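PDB 4E3X: delta-1-pyrroline-5-carboxylate dehydrogenase, mitochondrial from Mus musculus, which catalyses the NAD+-dependent oxidation of L-glutamate gamma-semialdehyde to L-glutamate, the second step of proline degradation in mitochondria. Local coordinates for residues T61-C66 with V91-Y96; A241-Y246 with I259-A264; C66-E71 with P255-Q260. One frame throughout, in Å; residues are numbered along the deposited sequence.

Interaction 1. Residues T61-C66 with V91-Y96; sequences TEAIPC and VAKFCY. Unlike the reference sequence in segment 61-66: Thr61 (reference Met).
SG of Cys66 is anti to its carbonyl carbon (chi1 -68°), whereas SG of Cys95 is wedged between backbone N and carbonyl carbon (chi1 65°). From these positions SG of Cys66 and SG of Cys95 come to 4.0 Å, a van der Waals contact and not a disulfide. In Ile64 an extended second torsion (chi2 176°) sends the longer branch back along the strand, where CD1 rests on CB of Ala92 at 3.8 Å. The root of the same side chain lies against Phe94, with 4.1 Å between CB of Ile64 and CB of Phe94.

The backbones pair as parallel strands at Glu62 with Ala92 and Ala63 with Lys93. Glu62 N donates to Val91 O (3.1 Å), Lys93 N to Glu62 O (2.8 Å) and Ile64 N to Lys93 O (2.7 Å), and CA-H...O contacts fill in between the rungs. Past Ile64 the direct ladder stops: Ile64 O and Cys95 N stand too far apart for a direct bond, and a water bridges them, donating to Ile64 O at 2.7 Å and accepting from Cys95 N at 2.9 Å. At the other end Thr61, a methionine in the reference sequence, lays CG2 alongside the backbone of Ala92 and Lys93, while its hydroxyl bonds to Lys90 O. Ala63 and Lys93 share one face of the sheet, and Glu62 and Ala92 the other.

Strand 89-95 is bordered on its far edge by the antiparallel strand 78-83, where Val91 and Ala92 face Gln81 in a classic beta bulge. Glu62 and Ile64 pack on Tyr243 of helix 239-251, so that helix lies against this small mixed sheet.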
ATOM      1  N   THR B  61      12.601 -36.581 -16.770  1.00  8.16           N
ATOM      2  CA  THR B  61      11.765 -35.460 -17.164  1.00  8.43           C
ATOM      3  C   THR B  61      10.418 -35.610 -16.468  1.00  8.24           C
ATOM      4  O   THR B  61       9.750 -36.637 -16.638  1.00  9.33           O
ATOM      5  CB  THR B  61      11.490 -35.465 -18.675  1.00  9.71           C
ATOM      6  OG1 THR B  61      12.725 -35.497 -19.403  1.00 10.26           O
ATOM      7  CG2 THR B  61      10.681 -34.234 -19.081  1.00 10.39           C
ATOM      8  N   GLU B  62      10.009 -34.607 -15.691  1.00  7.44           N
ATOM      9  CA  GLU B  62       8.672 -34.624 -15.098  1.00  7.84           C
ATOM     10  C   GLU B  62       7.670 -33.920 -15.999  1.00  7.96           C
ATOM     11  O   GLU B  62       7.913 -32.797 -16.420  1.00  8.75           O
ATOM     12  CB  GLU B  62       8.660 -33.947 -13.723  1.00  9.18           C
ATOM     13  CG  GLU B  62       7.315 -34.108 -13.027  1.00  9.96           C
ATOM     14  CD  GLU B  62       7.232 -33.437 -11.671  1.00 11.16           C
ATOM     15  OE1 GLU B  62       8.167 -32.707 -11.294  1.00 11.83           O
ATOM     16  OE2 GLU B  62       6.209 -33.628 -10.978  1.00 12.91           O
ATOM     17  N   ALA B  63       6.544 -34.576 -16.272  1.00  8.56           N
ATOM     18  CA  ALA B  63       5.447 -33.949 -17.007  1.00  8.24           C
ATOM     19  C   ALA B  63       4.557 -33.213 -16.010  1.00  8.13           C
ATOM     20  O   ALA B  63       3.839 -33.836 -15.217  1.00 10.00           O
ATOM     21  CB  ALA B  63       4.649 -34.991 -17.785  1.00  8.15           C
ATOM     22  N   ILE B  64       4.624 -31.884 -16.044  1.00  7.48           N
ATOM     23  CA  ILE B  64       3.979 -31.046 -15.040  1.00  7.68           C
ATOM     24  C   ILE B  64       2.741 -30.394 -15.649  1.00  7.69           C
ATOM     25  O   ILE B  64       2.858 -29.592 -16.568  1.00  8.13           O
ATOM     26  CB  ILE B  64       4.956 -29.949 -14.543  1.00  7.80           C
ATOM     27  CG1 ILE B  64       6.158 -30.597 -13.846  1.00  8.94           C
ATOM     28  CG2 ILE B  64       4.253 -28.952 -13.627  1.00  7.87           C
ATOM     29  CD1 ILE B  64       7.223 -29.613 -13.411  1.00  9.84           C
ATOM     30  N   PRO B  65       1.544 -30.736 -15.140  1.00  8.19           N
ATOM     31  CA  PRO B  65       0.313 -30.170 -15.699  1.00  7.81           C
ATOM     32  C   PRO B  65       0.009 -28.797 -15.106  1.00  7.41           C
ATOM     33  O   PRO B  65       0.610 -28.402 -14.105  1.00  8.47           O
ATOM     34  CB  PRO B  65      -0.750 -31.159 -15.227  1.00  8.93           C
ATOM     35  CG  PRO B  65      -0.250 -31.541 -13.857  1.00  9.94           C
ATOM     36  CD  PRO B  65       1.265 -31.635 -14.006  1.00  9.91           C
ATOM     37  N   CYS B  66      -0.921 -28.081 -15.721  1.00  7.37           N
ATOM     38  CA  CYS B  66      -1.590 -27.005 -15.007  1.00  7.46           C
ATOM     39  C   CYS B  66      -2.504 -27.663 -13.970  1.00  7.29           C
ATOM     40  O   CYS B  66      -2.994 -28.783 -14.182  1.00  8.48           O
ATOM     41  CB  CYS B  66      -2.423 -26.158 -15.958  1.00  8.94           C
ATOM     42  SG  CYS B  66      -1.456 -25.199 -17.133  1.00  9.67           S
ATOM     43  N   VAL B  91      14.395 -31.188 -18.030  1.00  8.66           N
ATOM     44  CA  VAL B  91      14.054 -31.576 -16.665  1.00  8.39           C
ATOM     45  C   VAL B  91      12.551 -31.623 -16.432  1.00  8.26           C
ATOM     46  O   VAL B  91      12.069 -32.322 -15.538  1.00  8.01           O
ATOM     47  CB  VAL B  91      14.752 -30.684 -15.608  1.00  8.09           C
ATOM     48  CG1 VAL B  91      16.248 -30.593 -15.898  1.00  9.75           C
ATOM     49  CG2 VAL B  91      14.119 -29.293 -15.552  1.00  8.20           C
ATOM     50  N   ALA B  92      11.808 -30.884 -17.246  1.00  7.97           N
ATOM     51  CA  ALA B  92      10.357 -30.887 -17.139  1.00  8.15           C
ATOM     52  C   ALA B  92       9.728 -30.628 -18.495  1.00  7.47           C
ATOM     53  O   ALA B  92      10.290 -29.894 -19.322  1.00  8.94           O
ATOM     54  CB  ALA B  92       9.871 -29.854 -16.114  1.00  9.24           C
ATOM     55  N   LYS B  93       8.573 -31.254 -18.707  1.00  7.84           N
ATOM     56  CA  LYS B  93       7.694 -30.967 -19.828  1.00  8.10           C
ATOM     57  C   LYS B  93       6.427 -30.414 -19.211  1.00  7.96           C
ATOM     58  O   LYS B  93       5.823 -31.053 -18.356  1.00 10.03           O
ATOM     59  CB  LYS B  93       7.374 -32.245 -20.603  1.00 10.54           C
ATOM     60  CG  LYS B  93       6.453 -32.001 -21.791  1.00 13.55           C
ATOM     61  CD  LYS B  93       6.309 -33.215 -22.690  1.00 19.12           C
ATOM     62  CE  LYS B  93       5.442 -34.270 -22.064  1.00 21.47           C
ATOM     63  NZ  LYS B  93       5.152 -35.371 -23.035  1.00 21.69           N
ATOM     64  N   PHE B  94       6.040 -29.212 -19.615  1.00  7.17           N
ATOM     65  CA  PHE B  94       4.861 -28.581 -19.040  1.00  7.70           C
ATOM     66  C   PHE B  94       4.060 -27.966 -20.170  1.00  7.65           C
ATOM     67  O   PHE B  94       4.370 -28.191 -21.334  1.00  9.18           O
ATOM     68  CB  PHE B  94       5.239 -27.582 -17.922  1.00  7.75           C
ATOM     69  CG  PHE B  94       6.032 -26.384 -18.385  1.00  8.13           C
ATOM     70  CD1 PHE B  94       5.401 -25.167 -18.591  1.00  8.39           C
ATOM     71  CD2 PHE B  94       7.410 -26.456 -18.563  1.00  8.88           C
ATOM     72  CE1 PHE B  94       6.116 -24.052 -18.994  1.00  8.76           C
ATOM     73  CE2 PHE B  94       8.142 -25.342 -18.970  1.00  9.37           C
ATOM     74  CZ  PHE B  94       7.491 -24.134 -19.180  1.00  8.89           C
ATOM     75  N   CYS B  95       3.016 -27.222 -19.842  1.00  8.35           N
ATOM     76  CA  CYS B  95       2.254 -26.564 -20.888  1.00  9.15           C
ATOM     77  C   CYS B  95       1.779 -25.195 -20.446  1.00  8.38           C
ATOM     78  O   CYS B  95       1.646 -24.913 -19.258  1.00 10.19           O
ATOM     79  CB  CYS B  95       1.063 -27.419 -21.334  1.00 10.62           C
ATOM     80  SG  CYS B  95      -0.206 -27.677 -20.075  1.00 12.13           S
ATOM     81  N   TYR B  96       1.521 -24.342 -21.423  1.00  7.86           N
ATOM     82  CA  TYR B  96       0.974 -23.033 -21.140  1.00  8.37           C
ATOM     83  C   TYR B  96      -0.549 -23.103 -21.093  1.00  7.23           C
ATOM     84  O   TYR B  96      -1.170 -23.583 -22.041  1.00  8.26           O
ATOM     85  CB  TYR B  96       1.371 -22.054 -22.241  1.00  8.51           C
ATOM     86  CG  TYR B  96       2.788 -21.502 -22.206  1.00  8.05           C
ATOM     87  CD1 TYR B  96       3.584 -21.557 -21.065  1.00  8.03           C
ATOM     88  CD2 TYR B  96       3.306 -20.869 -23.328  1.00  8.87           C
ATOM     89  CE1 TYR B  96       4.870 -20.998 -21.064  1.00  9.50           C
ATOM     90  CE2 TYR B  96       4.563 -20.324 -23.337  1.00  9.55           C
ATOM     91  CZ  TYR B  96       5.343 -20.386 -22.212  1.00  9.47           C
ATOM     92  OH  TYR B  96       6.600 -19.819 -22.260  1.00 11.63           O
TER
HETATM   93  O   HOH W   1       2.103 -27.030 -17.060  1.00  9.42           O

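Interaction 2. Residues A241-Y246 with I259-A264; sequences ASYAVY and IQFVPA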
ATOM      1  N   ALA B 241      11.134 -26.958  -9.683  1.00  6.59           N
ATOM      2  CA  ALA B 241      11.095 -26.641  -8.263  1.00  7.15           C
ATOM      3  C   ALA B 241       9.795 -25.953  -7.850  1.00  6.72           C
ATOM      4  O   ALA B 241       9.296 -26.180  -6.746  1.00  7.69           O
ATOM      5  CB  ALA B 241      12.295 -25.793  -7.859  1.00  7.28           C
ATOM      6  N   SER B 242       9.242 -25.118  -8.728  1.00  6.51           N
ATOM      7  CA  SER B 242       8.004 -24.418  -8.395  1.00  6.43           C
ATOM      8  C   SER B 242       6.851 -25.390  -8.185  1.00  6.36           C
ATOM      9  O   SER B 242       6.059 -25.232  -7.252  1.00  6.71           O
ATOM     10  CB  SER B 242       7.637 -23.404  -9.478  1.00  6.51           C
ATOM     11  OG  SER B 242       8.615 -22.387  -9.555  1.00  7.78           O
ATOM     12  N   TYR B 243       6.742 -26.389  -9.057  1.00  6.42           N
ATOM     13  CA  TYR B 243       5.692 -27.390  -8.897  1.00  6.54           C
ATOM     14  C   TYR B 243       5.906 -28.217  -7.629  1.00  6.72           C
ATOM     15  O   TYR B 243       4.939 -28.612  -6.973  1.00  7.81           O
ATOM     16  CB  TYR B 243       5.614 -28.295 -10.127  1.00  7.83           C
ATOM     17  CG  TYR B 243       4.399 -29.190 -10.152  1.00  7.87           C
ATOM     18  CD1 TYR B 243       4.523 -30.569 -10.284  1.00  8.99           C
ATOM     19  CD2 TYR B 243       3.119 -28.656 -10.065  1.00  9.14           C
ATOM     20  CE1 TYR B 243       3.398 -31.392 -10.320  1.00 10.15           C
ATOM     21  CE2 TYR B 243       1.997 -29.466 -10.093  1.00 10.01           C
ATOM     22  CZ  TYR B 243       2.136 -30.825 -10.228  1.00 11.05           C
ATOM     23  OH  TYR B 243       0.995 -31.598 -10.261  1.00 12.70           O
ATOM     24  N   ALA B 244       7.160 -28.484  -7.280  1.00  7.29           N
ATOM     25  CA  ALA B 244       7.454 -29.198  -6.036  1.00  8.06           C
ATOM     26  C   ALA B 244       6.899 -28.433  -4.830  1.00  7.03           C
ATOM     27  O   ALA B 244       6.273 -29.020  -3.940  1.00  8.16           O
ATOM     28  CB  ALA B 244       8.953 -29.429  -5.889  1.00  8.94           C
ATOM     29  N   VAL B 245       7.110 -27.120  -4.814  1.00  6.72           N
ATOM     30  CA  VAL B 245       6.562 -26.281  -3.757  1.00  7.51           C
ATOM     31  C   VAL B 245       5.028 -26.283  -3.768  1.00  6.70           C
ATOM     32  O   VAL B 245       4.381 -26.381  -2.725  1.00  7.10           O
ATOM     33  CB  VAL B 245       7.097 -24.843  -3.868  1.00  8.26           C
ATOM     34  CG1 VAL B 245       6.397 -23.923  -2.865  1.00  9.04           C
ATOM     35  CG2 VAL B 245       8.611 -24.825  -3.663  1.00  9.76           C
ATOM     36  N   TYR B 246       4.440 -26.187  -4.957  1.00  6.23           N
ATOM     37  CA  TYR B 246       2.986 -26.231  -5.087  1.00  7.30           C
ATOM     38  C   TYR B 246       2.432 -27.523  -4.481  1.00  7.10           C
ATOM     39  O   TYR B 246       1.496 -27.492  -3.681  1.00  7.83           O
ATOM     40  CB  TYR B 246       2.546 -26.090  -6.548  1.00  7.10           C
ATOM     41  CG  TYR B 246       1.044 -26.128  -6.668  1.00  6.87           C
ATOM     42  CD1 TYR B 246       0.280 -25.030  -6.296  1.00  7.06           C
ATOM     43  CD2 TYR B 246       0.383 -27.270  -7.119  1.00  7.17           C
ATOM     44  CE1 TYR B 246      -1.103 -25.063  -6.365  1.00  7.67           C
ATOM     45  CE2 TYR B 246      -1.004 -27.308  -7.191  1.00  7.52           C
ATOM     46  CZ  TYR B 246      -1.737 -26.195  -6.816  1.00  7.10           C
ATOM     47  OH  TYR B 246      -3.118 -26.220  -6.880  1.00  7.94           O
ATOM     48  N   ILE B 259      -4.858 -21.730  -4.666  1.00  5.01           N
ATOM     49  CA  ILE B 259      -3.789 -21.367  -5.590  1.00  5.67           C
ATOM     50  C   ILE B 259      -3.932 -22.260  -6.814  1.00  5.15           C
ATOM     51  O   ILE B 259      -3.870 -23.488  -6.701  1.00  6.54           O
ATOM     52  CB  ILE B 259      -2.375 -21.508  -4.988  1.00  6.43           C
ATOM     53  CG1 ILE B 259      -2.191 -20.555  -3.795  1.00  7.16           C
ATOM     54  CG2 ILE B 259      -1.327 -21.208  -6.059  1.00  6.68           C
ATOM     55  CD1 ILE B 259      -0.869 -20.730  -3.075  1.00  7.56           C
ATOM     56  N   GLN B 260      -4.169 -21.643  -7.972  1.00  5.89           N
ATOM     57  CA  GLN B 260      -4.225 -22.354  -9.238  1.00  5.72           C
ATOM     58  C   GLN B 260      -2.833 -22.317  -9.857  1.00  5.53           C
ATOM     59  O   GLN B 260      -2.213 -21.254  -9.944  1.00  6.72           O
ATOM     60  CB  GLN B 260      -5.253 -21.704 -10.171  1.00  6.46           C
ATOM     61  CG  GLN B 260      -6.597 -21.386  -9.508  1.00  6.72           C
ATOM     62  CD  GLN B 260      -7.469 -22.607  -9.240  1.00  6.46           C
ATOM     63  OE1 GLN B 260      -6.986 -23.657  -8.814  1.00  7.36           O
ATOM     64  NE2 GLN B 260      -8.779 -22.455  -9.456  1.00  7.44           N
ATOM     65  N   PHE B 261      -2.318 -23.486 -10.235  1.00  5.47           N
ATOM     66  CA  PHE B 261      -0.965 -23.589 -10.767  1.00  5.97           C
ATOM     67  C   PHE B 261      -1.066 -23.482 -12.282  1.00  5.81           C
ATOM     68  O   PHE B 261      -1.438 -24.448 -12.963  1.00  6.15           O
ATOM     69  CB  PHE B 261      -0.332 -24.920 -10.335  1.00  6.74           C
ATOM     70  CG  PHE B 261       1.142 -25.008 -10.616  1.00  6.04           C
ATOM     71  CD1 PHE B 261       2.055 -24.450  -9.735  1.00  6.68           C
ATOM     72  CD2 PHE B 261       1.613 -25.668 -11.750  1.00  6.59           C
ATOM     73  CE1 PHE B 261       3.419 -24.525  -9.993  1.00  7.40           C
ATOM     74  CE2 PHE B 261       2.966 -25.750 -12.017  1.00  7.87           C
ATOM     75  CZ  PHE B 261       3.871 -25.181 -11.136  1.00  8.12           C
ATOM     76  N   VAL B 262      -0.779 -22.292 -12.807  1.00  5.92           N
ATOM     77  CA  VAL B 262      -1.062 -21.995 -14.201  1.00  6.35           C
ATOM     78  C   VAL B 262       0.102 -21.340 -14.947  1.00  6.37           C
ATOM     79  O   VAL B 262       0.067 -20.148 -15.266  1.00  7.19           O
ATOM     80  CB  VAL B 262      -2.368 -21.176 -14.362  1.00  7.41           C
ATOM     81  CG1 VAL B 262      -3.567 -22.073 -14.111  1.00  8.10           C
ATOM     82  CG2 VAL B 262      -2.393 -19.977 -13.424  1.00  7.69           C
ATOM     83  N   PRO B 263       1.127 -22.139 -15.270  1.00  6.51           N
ATOM     84  CA  PRO B 263       2.122 -21.689 -16.250  1.00  6.42           C
ATOM     85  C   PRO B 263       1.430 -21.171 -17.503  1.00  6.62           C
ATOM     86  O   PRO B 263       0.381 -21.692 -17.882  1.00  7.15           O
ATOM     87  CB  PRO B 263       2.887 -22.974 -16.589  1.00  8.68           C
ATOM     88  CG  PRO B 263       2.662 -23.886 -15.408  1.00 10.06           C
ATOM     89  CD  PRO B 263       1.301 -23.556 -14.897  1.00  7.67           C
ATOM     90  N   ALA B 264       2.010 -20.162 -18.147  1.00  6.15           N
ATOM     91  CA  ALA B 264       1.359 -19.534 -19.287  1.00  6.32           C
ATOM     92  C   ALA B 264       2.357 -18.639 -20.001  1.00  6.75           C
ATOM     93  O   ALA B 264       3.362 -18.216 -19.419  1.00  7.76           O
ATOM     94  CB  ALA B 264       0.154 -18.710 -18.825  1.00  7.73           C
TER
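Phe261 and Tyr246 make most of this contact, with Tyr243 over the Phe261 ring. CB of Phe261 sits over the middle of the Tyr246 ring, 3.8 Å from its centroid and only 2° off the ring normal, a well-centred CH-pi contact. The two side chains reach out from strand and helix, antiparallel and overlapping, with CD1 of Phe261 3.6 Å from CB of Tyr246. The rings themselves are inclined to one another.

The Tyr243 side chain comes in across that of Phe261 and puts CD2 over one face of the phenyl ring, near the rim, with CE2 of Phe261 the nearest atom at 3.5 Å. Together the three rings form an aromatic cluster, to which Trp232 adds an edge-to-face partner for Phe261.

With CG anti to the backbone N (chi1 -180°), Tyr246 reaches from the helix to the strand backbone. Its OH donates to Ile259 O at 2.8 Å, nearly along the C=O axis, and also bonds to Arg250 NH1. Its CE1 lies 3.9 Å from CG2 of Ile259. An alanine here would take away the ring and hydroxyl, which would probably leave Phe261 without the surface beneath its CB and Ile259 O without this donor.

Helix 239-251 runs at 146° to strand 259-261, the axes of the local segments 10.4 Å apart. Strand 230-233, this helix and the edge strand 259-261 make a beta-alpha-beta crossover, the building unit of the Rossmann-type NAD-binding domain of aldehyde dehydrogenases.

Interaction 3. Residues C66-E71 with P255-Q260; sequences CVVGDE and PPNIIQ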
ATOM      1  N   CYS B  66      -0.921 -28.081 -15.721  1.00  7.37           N
ATOM      2  CA  CYS B  66      -1.590 -27.005 -15.007  1.00  7.46           C
ATOM      3  C   CYS B  66      -2.504 -27.663 -13.970  1.00  7.29           C
ATOM      4  O   CYS B  66      -2.994 -28.783 -14.182  1.00  8.48           O
ATOM      5  CB  CYS B  66      -2.423 -26.158 -15.958  1.00  8.94           C
ATOM      6  SG  CYS B  66      -1.456 -25.199 -17.133  1.00  9.67           S
ATOM      7  N   VAL B  67      -2.722 -26.995 -12.844  1.00  7.20           N
ATOM      8  CA  VAL B  67      -3.620 -27.533 -11.827  1.00  7.51           C
ATOM      9  C   VAL B  67      -4.678 -26.493 -11.491  1.00  8.37           C
ATOM     10  O   VAL B  67      -4.367 -25.396 -11.020  1.00  8.73           O
ATOM     11  CB  VAL B  67      -2.888 -27.978 -10.535  1.00  8.59           C
ATOM     12  CG1 VAL B  67      -3.886 -28.595  -9.557  1.00  9.46           C
ATOM     13  CG2 VAL B  67      -1.780 -28.972 -10.858  1.00  9.74           C
ATOM     14  N   VAL B  68      -5.931 -26.847 -11.760  1.00  8.36           N
ATOM     15  CA  VAL B  68      -7.072 -26.001 -11.427  1.00  8.24           C
ATOM     16  C   VAL B  68      -7.953 -26.813 -10.483  1.00  8.03           C
ATOM     17  O   VAL B  68      -8.432 -27.893 -10.840  1.00  9.14           O
ATOM     18  CB  VAL B  68      -7.839 -25.581 -12.692  1.00  9.99           C
ATOM     19  CG1 VAL B  68      -9.098 -24.809 -12.332  1.00 11.81           C
ATOM     20  CG2 VAL B  68      -6.929 -24.755 -13.593  1.00 10.99           C
ATOM     21  N   GLY B  69      -8.126 -26.322  -9.258  1.00  8.07           N
ATOM     22  CA  GLY B  69      -8.750 -27.129  -8.224  1.00  8.51           C
ATOM     23  C   GLY B  69      -7.851 -28.320  -7.938  1.00  8.74           C
ATOM     24  O   GLY B  69      -6.685 -28.157  -7.556  1.00  9.49           O
ATOM     25  N   ASP B  70      -8.380 -29.522  -8.151  1.00 10.15           N
ATOM     26  CA  ASP B  70      -7.576 -30.735  -8.043  1.00 12.12           C
ATOM     27  C   ASP B  70      -7.369 -31.376  -9.407  1.00 12.18           C
ATOM     28  O   ASP B  70      -6.803 -32.464  -9.510  1.00 15.06           O
ATOM     29  CB  ASP B  70      -8.207 -31.732  -7.068  1.00 14.57           C
ATOM     30  CG  ASP B  70      -8.106 -31.270  -5.634  1.00 16.68           C
ATOM     31  OD1 ASP B  70      -7.070 -30.664  -5.294  1.00 16.87           O
ATOM     32  OD2 ASP B  70      -9.056 -31.494  -4.853  1.00 19.38           O
ATOM     33  N   GLU B  71      -7.823 -30.694 -10.450  1.00 10.71           N
ATOM     34  CA  GLU B  71      -7.744 -31.239 -11.804  1.00 11.08           C
ATOM     35  C   GLU B  71      -6.408 -30.929 -12.472  1.00 10.24           C
ATOM     36  O   GLU B  71      -5.968 -29.783 -12.485  1.00 11.30           O
ATOM     37  CB  GLU B  71      -8.880 -30.698 -12.684  1.00 14.71           C
ATOM     38  CG  GLU B  71      -8.880 -31.274 -14.101  1.00 20.34           C
ATOM     39  CD  GLU B  71      -9.950 -30.679 -15.014  1.00 24.87           C
ATOM     40  OE1 GLU B  71     -10.733 -29.809 -14.562  1.00 27.02           O
ATOM     41  OE2 GLU B  71      -9.999 -31.088 -16.195  1.00 25.91           O
ATOM     42  N   PRO B 255      -6.503 -25.937   0.535  1.00  8.74           N
ATOM     43  CA  PRO B 255      -7.679 -26.471  -0.159  1.00  9.41           C
ATOM     44  C   PRO B 255      -7.614 -26.239  -1.668  1.00  8.91           C
ATOM     45  O   PRO B 255      -6.848 -25.388  -2.133  1.00  8.56           O
ATOM     46  CB  PRO B 255      -8.838 -25.663   0.446  1.00  9.76           C
ATOM     47  CG  PRO B 255      -8.328 -25.181   1.756  1.00 10.05           C
ATOM     48  CD  PRO B 255      -6.871 -24.902   1.516  1.00  9.00           C
ATOM     49  N   PRO B 256      -8.407 -26.996  -2.437  1.00  8.42           N
ATOM     50  CA  PRO B 256      -8.453 -26.744  -3.881  1.00  8.32           C
ATOM     51  C   PRO B 256      -8.960 -25.342  -4.220  1.00  7.93           C
ATOM     52  O   PRO B 256      -9.754 -24.755  -3.472  1.00  8.81           O
ATOM     53  CB  PRO B 256      -9.430 -27.813  -4.400  1.00 10.00           C
ATOM     54  CG  PRO B 256     -10.219 -28.224  -3.207  1.00 11.10           C
ATOM     55  CD  PRO B 256      -9.296 -28.101  -2.035  1.00  9.65           C
ATOM     56  N   ASN B 257      -8.480 -24.825  -5.347  1.00  7.35           N
ATOM     57  CA  ASN B 257      -8.917 -23.542  -5.904  1.00  7.40           C
ATOM     58  C   ASN B 257      -8.454 -22.310  -5.142  1.00  7.12           C
ATOM     59  O   ASN B 257      -8.906 -21.199  -5.428  1.00  9.94           O
ATOM     60  CB  ASN B 257     -10.428 -23.516  -6.113  1.00  8.17           C
ATOM     61  CG  ASN B 257     -10.874 -24.573  -7.096  1.00  8.15           C
ATOM     62  OD1 ASN B 257     -10.443 -24.587  -8.256  1.00  8.48           O
ATOM     63  ND2 ASN B 257     -11.711 -25.499  -6.632  1.00  9.66           N
ATOM     64  N   ILE B 258      -7.558 -22.494  -4.176  1.00  6.45           N
ATOM     65  CA  ILE B 258      -6.972 -21.351  -3.483  1.00  6.81           C
ATOM     66  C   ILE B 258      -5.727 -20.824  -4.219  1.00  5.73           C
ATOM     67  O   ILE B 258      -5.559 -19.610  -4.386  1.00  6.95           O
ATOM     68  CB  ILE B 258      -6.658 -21.673  -2.015  1.00  6.75           C
ATOM     69  CG1 ILE B 258      -7.917 -22.222  -1.312  1.00  6.79           C
ATOM     70  CG2 ILE B 258      -6.087 -20.443  -1.290  1.00  7.28           C
ATOM     71  CD1 ILE B 258      -9.206 -21.392  -1.527  1.00  8.22           C
ATOM     72  N   ILE B 259      -4.858 -21.730  -4.666  1.00  5.01           N
ATOM     73  CA  ILE B 259      -3.789 -21.367  -5.590  1.00  5.67           C
ATOM     74  C   ILE B 259      -3.932 -22.260  -6.814  1.00  5.15           C
ATOM     75  O   ILE B 259      -3.870 -23.488  -6.701  1.00  6.54           O
ATOM     76  CB  ILE B 259      -2.375 -21.508  -4.988  1.00  6.43           C
ATOM     77  CG1 ILE B 259      -2.191 -20.555  -3.795  1.00  7.16           C
ATOM     78  CG2 ILE B 259      -1.327 -21.208  -6.059  1.00  6.68           C
ATOM     79  CD1 ILE B 259      -0.869 -20.730  -3.075  1.00  7.56           C
ATOM     80  N   GLN B 260      -4.169 -21.643  -7.972  1.00  5.89           N
ATOM     81  CA  GLN B 260      -4.225 -22.354  -9.238  1.00  5.72           C
ATOM     82  C   GLN B 260      -2.833 -22.317  -9.857  1.00  5.53           C
ATOM     83  O   GLN B 260      -2.213 -21.254  -9.944  1.00  6.72           O
ATOM     84  CB  GLN B 260      -5.253 -21.704 -10.171  1.00  6.46           C
ATOM     85  CG  GLN B 260      -6.597 -21.386  -9.508  1.00  6.72           C
ATOM     86  CD  GLN B 260      -7.469 -22.607  -9.240  1.00  6.46           C
ATOM     87  OE1 GLN B 260      -6.986 -23.657  -8.814  1.00  7.36           O
ATOM     88  NE2 GLN B 260      -8.779 -22.455  -9.456  1.00  7.44           N
TER
HETATM   89  O   HOH W   2      -6.087 -25.581  -6.720  1.00  7.52           O
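Gln260 reaches across to the backbone of Val67, Val68 and Gly69, and its side chain can be followed outward. CB lies 3.9 Å from Val67 O. The chain then bends at its second torsion (chi2 -74°), turning the amide toward the turn, and CD comes up beside CA of Val68. OE1 accepts the N-H of Gly69 at 2.9 Å in an almost straight bond (171°), the donor tilted 22° from the carbonyl plane. NE2 passes 3.7 Å from CG1 of Val68 and donates in its own amide plane to OD1 of Asn257 at 3.0 Å, on a lone pair of that oxygen. With both ends of the amide engaged, its rotation is fixed.

OD1 of Asn257 also approaches Gly69, 3.1 Å from its CA. The positive phi of Gly69 suits the second position of the type II' turn from Val68 to Glu71. A water accepts from Asn257 N (2.9 Å), in the type II turn from Pro255 to Ile258, and probably shares its protons between Gly69 O (2.8 Å) and Gln260 OE1 (3.0 Å). One residue on, the Asp70 carboxylate lies against CB and CG of Pro256.

Arg250 of helix 239-251 is salt-bridged to Asp70 and hydrogen-bonded to Gly69 O. From helix 99-118, Ala105 O receives a second bond from Gln260 NE2, and Ala108 and Ala112 pack on Asn257.

How the interactions relate
From the N terminus, interaction 1 closes first, pairing strands 62-68 and 89-95 round a short excursion made largely of strand. Interaction 3 leaves from the same strand at Cys66, before 91-96 has been reached, so the two cross; it ends far along the chain at 255-260. Interaction 2 is the local closure of a helix-to-strand connection, and its second segment shares Ile259 and Gln260 with interaction 3. Between those two, Phe261 O and Val67 N, 2.9 Å apart, probably hydrogen bond. Cys95 O, packed on CB of Pro263, joins interactions 1 and 2. Together they tie the small mixed sheet to the edge of the five-stranded parallel sheet and to helix 239-251.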